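Local coordinates for activator of Hsp90 ATPase homologue 1/2-like C-terminal domain-containing protein (Staphylococcus saprophyticus subsp. saprophyticus, PDB 3Q6A), which is of unknown function but belongs to the AHA1 family, whose relatives include activators of the Hsp90 ATPase, and probably adopts their Bet v 1-like fold, at residues M1-P12 with A86-F97. Sequence-based numbering, arbitrary orientation.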
HETATM    1  N   MSE D   1      -3.897  17.476  12.223  1.00 43.26           N
HETATM    2  CA  MSE D   1      -3.634  16.098  11.724  1.00 49.11           C
HETATM    3  C   MSE D   1      -2.470  16.054  10.755  1.00 48.70           C
HETATM    4  O   MSE D   1      -2.409  16.823   9.797  1.00 48.13           O
HETATM    5  CB  MSE D   1      -4.875  15.538  11.020  1.00 55.97           C
HETATM    6  CG  MSE D   1      -5.642  14.491  11.812  1.00 64.61           C
HETATM    7 SE   MSE D   1      -4.780  12.758  11.861  1.00 77.98          SE
HETATM    8  CE  MSE D   1      -3.747  12.980  13.482  1.00 67.65           C
ATOM      9  N   ASP D   2      -1.539  15.148  11.023  1.00 43.42           N
ATOM     10  CA  ASP D   2      -0.388  14.951  10.164  1.00 40.44           C
ATOM     11  C   ASP D   2      -0.443  13.491   9.757  1.00 33.89           C
ATOM     12  O   ASP D   2      -0.548  12.611  10.605  1.00 41.92           O
ATOM     13  CB  ASP D   2       0.908  15.244  10.921  1.00 42.80           C
ATOM     14  CG  ASP D   2       1.152  16.730  11.103  1.00 53.56           C
ATOM     15  OD1 ASP D   2       0.168  17.471  11.309  1.00 51.17           O
ATOM     16  OD2 ASP D   2       2.326  17.156  11.049  1.00 50.28           O
ATOM     17  N   ILE D   3      -0.409  13.234   8.456  1.00 28.44           N
ATOM     18  CA  ILE D   3      -0.448  11.867   7.967  1.00 22.11           C
ATOM     19  C   ILE D   3       0.987  11.364   7.902  1.00 20.74           C
ATOM     20  O   ILE D   3       1.765  11.776   7.047  1.00 24.19           O
ATOM     21  CB  ILE D   3      -1.091  11.790   6.570  1.00 23.71           C
ATOM     22  CG1 ILE D   3      -2.457  12.482   6.599  1.00 26.57           C
ATOM     23  CG2 ILE D   3      -1.239  10.341   6.141  1.00 26.94           C
ATOM     24  CD1 ILE D   3      -3.160  12.521   5.256  1.00 26.31           C
ATOM     25  N   ILE D   4       1.325  10.469   8.823  1.00 20.09           N
ATOM     26  CA  ILE D   4       2.664   9.905   8.897  1.00 24.22           C
ATOM     27  C   ILE D   4       2.627   8.421   8.534  1.00 19.38           C
ATOM     28  O   ILE D   4       1.862   7.643   9.119  1.00 21.14           O
ATOM     29  CB  ILE D   4       3.247  10.075  10.326  1.00 23.27           C
ATOM     30  CG1 ILE D   4       3.257  11.558  10.705  1.00 30.50           C
ATOM     31  CG2 ILE D   4       4.668   9.524  10.386  1.00 26.10           C
ATOM     32  CD1 ILE D   4       3.599  11.823  12.158  1.00 31.31           C
ATOM     33  N   THR D   5       3.432   8.035   7.551  1.00 19.88           N
ATOM     34  CA  THR D   5       3.488   6.645   7.125  1.00 17.77           C
ATOM     35  C   THR D   5       4.929   6.143   7.142  1.00 20.70           C
ATOM     36  O   THR D   5       5.843   6.847   6.730  1.00 20.18           O
ATOM     37  CB  THR D   5       2.909   6.486   5.701  1.00 23.42           C
ATOM     38  OG1 THR D   5       1.622   7.114   5.648  1.00 22.92           O
ATOM     39  CG2 THR D   5       2.750   5.024   5.356  1.00 25.03           C
ATOM     40  N   LYS D   6       5.131   4.924   7.626  1.00 17.18           N
ATOM     41  CA  LYS D   6       6.473   4.355   7.686  1.00 20.83           C
ATOM     42  C   LYS D   6       6.519   3.050   6.920  1.00 24.97           C
ATOM     43  O   LYS D   6       5.587   2.248   7.007  1.00 24.64           O
ATOM     44  CB  LYS D   6       6.886   4.117   9.142  1.00 23.74           C
ATOM     45  CG  LYS D   6       7.087   5.391   9.948  1.00 28.30           C
ATOM     46  CD  LYS D   6       7.547   5.102  11.371  1.00 30.27           C
ATOM     47  CE  LYS D   6       7.853   6.399  12.105  1.00 38.32           C
ATOM     48  NZ  LYS D   6       8.330   6.175  13.499  1.00 53.67           N
HETATM   49  N   MSE D   7       7.588   2.846   6.153  1.00 20.18           N
HETATM   50  CA  MSE D   7       7.743   1.626   5.363  1.00 21.32           C
HETATM   51  C   MSE D   7       9.181   1.123   5.409  1.00 22.71           C
HETATM   52  O   MSE D   7      10.118   1.870   5.145  1.00 20.52           O
HETATM   53  CB  MSE D   7       7.368   1.870   3.902  1.00 25.47           C
HETATM   54  CG  MSE D   7       7.471   0.621   3.014  1.00 21.02           C
HETATM   55 SE   MSE D   7       6.179  -0.623   3.361  1.00 14.05          SE
HETATM   56  CE  MSE D   7       4.693   0.229   2.597  1.00 20.00           C
ATOM     57  N   GLN D   8       9.338  -0.150   5.735  1.00 18.52           N
ATOM     58  CA  GLN D   8      10.655  -0.770   5.778  1.00 16.11           C
ATOM     59  C   GLN D   8      11.021  -1.215   4.373  1.00 17.78           C
ATOM     60  O   GLN D   8      10.195  -1.793   3.664  1.00 20.71           O
ATOM     61  CB  GLN D   8      10.642  -1.975   6.732  1.00 22.11           C
ATOM     62  CG  GLN D   8      11.829  -2.909   6.548  1.00 17.28           C
ATOM     63  CD  GLN D   8      13.153  -2.311   7.001  1.00 20.56           C
ATOM     64  OE1 GLN D   8      14.200  -2.625   6.436  1.00 24.54           O
ATOM     65  NE2 GLN D   8      13.117  -1.468   8.040  1.00 18.86           N
ATOM     66  N   VAL D   9      12.241  -0.893   3.951  1.00 17.06           N
ATOM     67  CA  VAL D   9      12.747  -1.288   2.644  1.00 15.90           C
ATOM     68  C   VAL D   9      14.124  -1.910   2.901  1.00 24.36           C
ATOM     69  O   VAL D   9      15.014  -1.259   3.451  1.00 20.12           O
ATOM     70  CB  VAL D   9      12.895  -0.094   1.691  1.00 22.91           C
ATOM     71  CG1 VAL D   9      13.219  -0.607   0.319  1.00 21.61           C
ATOM     72  CG2 VAL D   9      11.596   0.739   1.665  1.00 17.47           C
ATOM     73  N   ASP D  10      14.291  -3.163   2.486  1.00 16.77           N
ATOM     74  CA  ASP D  10      15.524  -3.912   2.746  1.00 20.43           C
ATOM     75  C   ASP D  10      16.754  -3.631   1.881  1.00 21.19           C
ATOM     76  O   ASP D  10      17.357  -4.552   1.310  1.00 22.90           O
ATOM     77  CB  ASP D  10      15.219  -5.416   2.721  1.00 18.75           C
ATOM     78  CG  ASP D  10      14.176  -5.829   3.755  1.00 21.25           C
ATOM     79  OD1 ASP D  10      13.876  -5.055   4.694  1.00 22.60           O
ATOM     80  OD2 ASP D  10      13.656  -6.962   3.645  1.00 24.14           O
ATOM     81  N   VAL D  11      17.118  -2.353   1.777  1.00 24.72           N
ATOM     82  CA  VAL D  11      18.303  -1.933   1.024  1.00 28.11           C
ATOM     83  C   VAL D  11      18.910  -0.775   1.800  1.00 23.25           C
ATOM     84  O   VAL D  11      18.252  -0.206   2.659  1.00 19.89           O
ATOM     85  CB  VAL D  11      17.978  -1.446  -0.410  1.00 31.51           C
ATOM     86  CG1 VAL D  11      17.423  -2.583  -1.243  1.00 30.18           C
ATOM     87  CG2 VAL D  11      17.012  -0.287  -0.359  1.00 23.68           C
ATOM     88  N   PRO D  12      20.183  -0.431   1.526  1.00 23.83           N
ATOM     89  CA  PRO D  12      20.825   0.677   2.241  1.00 26.16           C
ATOM     90  C   PRO D  12      20.118   2.013   2.007  1.00 22.07           C
ATOM     91  O   PRO D  12      19.558   2.253   0.942  1.00 22.63           O
ATOM     92  CB  PRO D  12      22.254   0.677   1.689  1.00 24.52           C
ATOM     93  CG  PRO D  12      22.474  -0.762   1.331  1.00 25.99           C
ATOM     94  CD  PRO D  12      21.151  -1.119   0.661  1.00 22.75           C
ATOM     95  N   ALA D  86      17.556  -4.421   8.779  1.00 21.23           N
ATOM     96  CA  ALA D  86      17.487  -4.996   7.449  1.00 22.96           C
ATOM     97  C   ALA D  86      17.670  -3.991   6.322  1.00 22.30           C
ATOM     98  O   ALA D  86      17.743  -4.357   5.141  1.00 25.91           O
ATOM     99  CB  ALA D  86      16.160  -5.767   7.286  1.00 20.51           C
ATOM    100  N   GLY D  87      17.763  -2.715   6.682  1.00 22.86           N
ATOM    101  CA  GLY D  87      17.963  -1.720   5.657  1.00 19.76           C
ATOM    102  C   GLY D  87      17.605  -0.289   5.995  1.00 26.20           C
ATOM    103  O   GLY D  87      18.364   0.428   6.650  1.00 24.13           O
ATOM    104  N   THR D  88      16.422   0.119   5.556  1.00 25.03           N
ATOM    105  CA  THR D  88      15.969   1.489   5.740  1.00 26.60           C
ATOM    106  C   THR D  88      14.500   1.595   6.133  1.00 25.50           C
ATOM    107  O   THR D  88      13.683   0.780   5.724  1.00 22.07           O
ATOM    108  CB  THR D  88      16.112   2.267   4.397  1.00 19.65           C
ATOM    109  OG1 THR D  88      17.473   2.214   3.937  1.00 22.23           O
ATOM    110  CG2 THR D  88      15.654   3.741   4.561  1.00 19.34           C
ATOM    111  N   VAL D  89      14.168   2.594   6.935  1.00 19.24           N
ATOM    112  CA  VAL D  89      12.769   2.862   7.253  1.00 16.66           C
ATOM    113  C   VAL D  89      12.501   4.230   6.651  1.00 24.42           C
ATOM    114  O   VAL D  89      13.171   5.199   7.002  1.00 20.06           O
ATOM    115  CB  VAL D  89      12.497   2.935   8.755  1.00 21.15           C
ATOM    116  CG1 VAL D  89      11.093   3.481   9.007  1.00 21.95           C
ATOM    117  CG2 VAL D  89      12.633   1.525   9.364  1.00 19.11           C
ATOM    118  N   VAL D  90      11.539   4.302   5.737  1.00 20.13           N
ATOM    119  CA  VAL D  90      11.185   5.571   5.114  1.00 23.59           C
ATOM    120  C   VAL D  90       9.969   6.105   5.862  1.00 28.48           C
ATOM    121  O   VAL D  90       9.018   5.368   6.135  1.00 23.35           O
ATOM    122  CB  VAL D  90      10.807   5.398   3.626  1.00 25.15           C
ATOM    123  CG1 VAL D  90      10.508   6.777   2.999  1.00 27.42           C
ATOM    124  CG2 VAL D  90      11.917   4.690   2.880  1.00 29.69           C
ATOM    125  N   THR D  91       9.994   7.381   6.212  1.00 22.54           N
ATOM    126  CA  THR D  91       8.878   7.960   6.916  1.00 23.85           C
ATOM    127  C   THR D  91       8.366   9.142   6.127  1.00 29.74           C
ATOM    128  O   THR D  91       9.078  10.131   5.977  1.00 24.63           O
ATOM    129  CB  THR D  91       9.284   8.451   8.311  1.00 27.39           C
ATOM    130  OG1 THR D  91       9.861   7.366   9.046  1.00 25.88           O
ATOM    131  CG2 THR D  91       8.070   8.964   9.068  1.00 24.81           C
ATOM    132  N   THR D  92       7.147   9.032   5.602  1.00 25.89           N
ATOM    133  CA  THR D  92       6.563  10.148   4.861  1.00 22.19           C
ATOM    134  C   THR D  92       5.634  10.888   5.819  1.00 17.87           C
ATOM    135  O   THR D  92       4.917  10.278   6.611  1.00 19.05           O
ATOM    136  CB  THR D  92       5.756   9.681   3.609  1.00 20.31           C
ATOM    137  OG1 THR D  92       4.774   8.715   3.999  1.00 24.91           O
ATOM    138  CG2 THR D  92       6.675   9.080   2.557  1.00 17.90           C
ATOM    139  N   THR D  93       5.672  12.215   5.761  1.00 24.23           N
ATOM    140  CA  THR D  93       4.822  13.033   6.604  1.00 22.57           C
ATOM    141  C   THR D  93       4.200  14.150   5.771  1.00 26.94           C
ATOM    142  O   THR D  93       4.910  14.931   5.130  1.00 25.32           O
ATOM    143  CB  THR D  93       5.607  13.678   7.764  1.00 29.99           C
ATOM    144  OG1 THR D  93       6.122  12.658   8.629  1.00 33.01           O
ATOM    145  CG2 THR D  93       4.696  14.586   8.567  1.00 26.70           C
ATOM    146  N   GLU D  94       2.874  14.193   5.749  1.00 21.18           N
ATOM    147  CA  GLU D  94       2.161  15.249   5.018  1.00 26.67           C
ATOM    148  C   GLU D  94       1.351  15.932   6.109  1.00 22.59           C
ATOM    149  O   GLU D  94       0.411  15.364   6.663  1.00 30.67           O
ATOM    150  CB  GLU D  94       1.262  14.667   3.921  1.00 23.82           C
ATOM    151  CG  GLU D  94       0.408  15.739   3.247  1.00 29.68           C
ATOM    152  CD  GLU D  94      -0.336  15.247   2.017  1.00 26.37           C
ATOM    153  OE1 GLU D  94      -0.665  14.047   1.936  1.00 22.62           O
ATOM    154  OE2 GLU D  94      -0.610  16.082   1.133  1.00 36.21           O
ATOM    155  N   LYS D  95       1.741  17.162   6.415  1.00 22.57           N
ATOM    156  CA  LYS D  95       1.157  17.908   7.509  1.00 21.14           C
ATOM    157  C   LYS D  95      -0.032  18.801   7.249  1.00 25.81           C
ATOM    158  O   LYS D  95      -0.303  19.200   6.115  1.00 23.17           O
ATOM    159  CB  LYS D  95       2.246  18.767   8.157  1.00 21.40           C
ATOM    160  CG  LYS D  95       3.517  18.005   8.456  1.00 29.64           C
ATOM    161  CD  LYS D  95       4.602  18.931   8.975  1.00 32.32           C
ATOM    162  CE  LYS D  95       5.837  18.138   9.370  1.00 32.52           C
ATOM    163  NZ  LYS D  95       6.865  19.030   9.968  1.00 47.14           N
ATOM    164  N   ASP D  96      -0.698  19.113   8.359  1.00 28.59           N
ATOM    165  CA  ASP D  96      -1.844  20.003   8.438  1.00 40.11           C
ATOM    166  C   ASP D  96      -3.136  19.553   7.766  1.00 40.34           C
ATOM    167  O   ASP D  96      -3.414  19.899   6.617  1.00 45.74           O
ATOM    168  CB  ASP D  96      -1.430  21.393   7.940  1.00 41.53           C
ATOM    169  CG  ASP D  96      -0.130  21.879   8.587  1.00 49.02           C
ATOM    170  OD1 ASP D  96       0.007  21.767   9.825  1.00 45.02           O
ATOM    171  OD2 ASP D  96       0.755  22.376   7.856  1.00 52.46           O
ATOM    172  N   PHE D  97      -3.927  18.792   8.518  1.00 44.86           N
ATOM    173  CA  PHE D  97      -5.216  18.282   8.055  1.00 41.05           C
ATOM    174  C   PHE D  97      -6.232  18.384   9.187  1.00 45.44           C
ATOM    175  O   PHE D  97      -5.855  18.484  10.354  1.00 44.58           O
ATOM    176  CB  PHE D  97      -5.091  16.819   7.630  1.00 37.46           C
ATOM    177  CG  PHE D  97      -4.376  16.624   6.327  1.00 32.50           C
ATOM    178  CD1 PHE D  97      -5.063  16.718   5.127  1.00 35.89           C
ATOM    179  CD2 PHE D  97      -3.019  16.340   6.300  1.00 33.54           C
ATOM    180  CE1 PHE D  97      -4.413  16.528   3.917  1.00 26.88           C
ATOM    181  CE2 PHE D  97      -2.357  16.148   5.095  1.00 34.70           C
ATOM    182  CZ  PHE D  97      -3.056  16.243   3.898  1.00 34.85           C
TER
HETATM  183  O   HOH W   1       2.265   9.780   4.897  1.00 23.05           O
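Ile3 and Phe97 cross at about a right angle where strand 3-9 begins, beside the loop that follows antiparallel strand 87-94. Followed outward, CB of Ile3 lies against the Glu94 carbonyl, CG1 lies 3.9 Å from CD2 of Phe97, and CD1 stands over one ring face, 4.0 Å from the centroid of Phe97 and 20° off the ring normal, a CH-pi contact. An extended chain (chi2 177°) carries the methyl there. The O of Met1 lies in the ring plane at its edge, while Met1 N donates to Phe97 O at 2.9 Å.

Between the strands, hydrogen-bonded pairs Ile3-Glu94, Thr5-Thr92, Met7-Val90 and Val9-Thr88 each exchange two backbone bonds; at Thr5-Thr92 both measure 2.8 Å, N to O. The side chains of these pairs share one face of the sheet, where Thr5 and Thr92 lie side by side, pointing the same way, and a water bonds to both hydroxyls and donates to Ile3 O. The hydroxyl of Thr5 is also held by Lys109. Ile4, Lys6 and Gln8 lie on the other face, where the stem of Lys6 runs alongside Thr91, its CG 3.5 Å from Thr91 OG1. Beyond the last pair, Thr88 OG1 donates to Val11 O at 2.8 Å, tying the turn before helix 13-21 to the neighbouring strand.

Strand 3-9 is an outermost strand of the chain's antiparallel sheet, and 87-94 lies between it and strand 75-84. Helix 102-125 covers the Ile3, Met7 and Thr92 face, its Trp112 bonding to Glu94 OE1; helix 13-21 packs on Thr88 and Val90, and Tyr114 of the second subunit touches Met7. This sheet packed against a long C-terminal helix is consistent with the Bet v 1-like fold.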